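Local coordinates for SusD superfamily protein (Bacteroides thetaiotaomicron, PDB 3MCX), which is of uncharacterised function but belongs to the SusD family of outer-membrane proteins, and so probably binds glycans at the cell surface for uptake, at residues L126-L131 with S256-Y261. Numbering follows the deposited sequence.
Sequences LVMRGL and SLFELY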
# COMPACT_ATOMS: atom_id res chain seq x y z
N LEU A 126 -7.47 1.47 -16.97
CA LEU A 126 -8.44 0.64 -16.27
C LEU A 126 -7.87 0.09 -14.99
O LEU A 126 -8.54 0.12 -13.95
CB LEU A 126 -8.95 -0.51 -17.17
CG LEU A 126 -10.09 -0.20 -18.15
CD1 LEU A 126 -10.26 -1.35 -19.15
CD2 LEU A 126 -11.42 0.11 -17.36
N VAL A 127 -6.63 -0.37 -15.02
CA VAL A 127 -6.01 -0.88 -13.80
C VAL A 127 -5.86 0.26 -12.78
O VAL A 127 -6.16 0.10 -11.60
CB VAL A 127 -4.65 -1.61 -13.99
CG1 VAL A 127 -4.16 -2.15 -12.62
CG2 VAL A 127 -4.78 -2.74 -14.93
N MSE A 128 -5.41 1.42 -13.25
CA MSE A 128 -5.31 2.57 -12.35
C MSE A 128 -6.67 2.98 -11.79
O MSE A 128 -6.77 3.38 -10.64
CB MSE A 128 -4.63 3.73 -13.05
CG MSE A 128 -4.37 4.92 -12.16
SE MSE A 128 -3.30 4.56 -10.56
CE MSE A 128 -2.18 3.10 -11.24
N ARG A 129 -7.72 2.91 -12.59
CA ARG A 129 -9.07 3.22 -12.07
C ARG A 129 -9.48 2.24 -10.97
O ARG A 129 -10.01 2.62 -9.93
CB ARG A 129 -10.11 3.20 -13.18
CG ARG A 129 -11.42 3.88 -12.80
CD ARG A 129 -12.40 3.97 -13.92
NE ARG A 129 -12.94 2.68 -14.33
CZ ARG A 129 -13.72 2.51 -15.38
NH1 ARG A 129 -14.04 3.54 -16.13
NH2 ARG A 129 -14.20 1.30 -15.70
N GLY A 130 -9.25 0.97 -11.22
CA GLY A 130 -9.57 -0.06 -10.23
C GLY A 130 -8.75 0.05 -8.97
O GLY A 130 -9.28 -0.01 -7.84
N LEU A 131 -7.45 0.27 -9.15
CA LEU A 131 -6.56 0.44 -7.99
C LEU A 131 -6.97 1.65 -7.15
O LEU A 131 -7.00 1.59 -5.92
CB LEU A 131 -5.14 0.61 -8.49
CG LEU A 131 -4.04 0.76 -7.46
CD1 LEU A 131 -4.08 -0.38 -6.45
CD2 LEU A 131 -2.66 0.82 -8.20
N SER A 256 10.45 -6.02 -8.10
CA SER A 256 9.48 -4.94 -8.30
C SER A 256 8.55 -5.22 -9.47
O SER A 256 9.04 -5.40 -10.59
CB SER A 256 10.23 -3.63 -8.58
OG SER A 256 9.30 -2.59 -8.73
N LEU A 257 7.25 -5.26 -9.22
CA LEU A 257 6.29 -5.56 -10.28
C LEU A 257 5.64 -4.30 -10.85
O LEU A 257 5.37 -4.22 -12.05
CB LEU A 257 5.24 -6.54 -9.78
CG LEU A 257 5.75 -7.94 -9.45
CD1 LEU A 257 4.79 -8.63 -8.47
CD2 LEU A 257 5.86 -8.78 -10.70
N PHE A 258 5.37 -3.33 -9.99
CA PHE A 258 4.89 -2.00 -10.42
C PHE A 258 5.52 -1.00 -9.46
O PHE A 258 5.38 -1.11 -8.26
CB PHE A 258 3.38 -1.95 -10.39
CG PHE A 258 2.76 -0.57 -10.64
CD1 PHE A 258 3.31 0.32 -11.55
CD2 PHE A 258 1.60 -0.22 -9.99
CE1 PHE A 258 2.70 1.57 -11.76
CE2 PHE A 258 0.99 1.04 -10.23
CZ PHE A 258 1.57 1.92 -11.08
N GLU A 259 6.23 -0.03 -10.04
CA GLU A 259 6.98 0.95 -9.27
C GLU A 259 6.96 2.27 -10.04
O GLU A 259 7.26 2.29 -11.23
CB GLU A 259 8.40 0.43 -9.07
CG GLU A 259 9.40 1.39 -8.47
CD GLU A 259 10.75 0.69 -8.32
OE1 GLU A 259 10.76 -0.50 -7.91
OE2 GLU A 259 11.80 1.26 -8.65
N LEU A 260 6.61 3.35 -9.35
CA LEU A 260 6.54 4.68 -9.96
C LEU A 260 7.90 5.34 -9.92
O LEU A 260 8.57 5.34 -8.90
CB LEU A 260 5.49 5.54 -9.27
CG LEU A 260 4.07 4.97 -9.34
CD1 LEU A 260 3.19 5.65 -8.29
CD2 LEU A 260 3.51 5.13 -10.76
N TYR A 261 8.30 5.90 -11.06
CA TYR A 261 9.62 6.51 -11.23
C TYR A 261 9.60 7.93 -10.68
O TYR A 261 8.72 8.75 -11.04
CB TYR A 261 9.96 6.54 -12.71
CG TYR A 261 11.31 7.10 -13.05
CD1 TYR A 261 12.46 6.56 -12.53
CD2 TYR A 261 11.44 8.21 -13.91
CE1 TYR A 261 13.70 7.08 -12.85
CE2 TYR A 261 12.68 8.72 -14.25
CZ TYR A 261 13.81 8.15 -13.72
OH TYR A 261 15.05 8.67 -14.07
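At a classic beta bulge in strand 256-260, where Leu-257 and Phe-258 both face Ile-354 of the partner strand, the Phe-258 ring packs against Met-128 and Leu-131 of helix 115-140. Met-128, present as selenomethionine, reaches it with its methyl: in the conformer described, CE lies 3.9 Å from Phe-258 CE2 and equally near CZ, approaching the ring obliquely while the two side chains cross at about a right angle. With CG anti to the backbone N (chi1 -175°), the Met-128 chain then bends at chi2 and chi3, a course that brings CE round to the ring although the first bond of the side chain, from CA to CB, does not point at the strand. Leu-131, one helical turn further on, points more directly at the strand and sets CD2 at the ring edge, near its plane, 4.2 Å from Phe-258 CE2. The same corner of the ring thus receives both aliphatic tips, and the contact is small, burying 82 Å² in all between entirely apolar groups. The backbones stay well apart, the CA atoms of Met-128 and Phe-258 being 11.3 Å from each other. Helix 21-36 packs on both segments, through Ile-31 and Ala-35 against Met-128 and Tyr-32 against Leu-260, while Met-183 of helix 172-186 touches Leu-131. The strand pairs antiparallel with 351-355, Phe-258 itself bonding to Ile-353 through the backbone, so that the Phe-258 ring links the two-stranded sheet to helix 115-140.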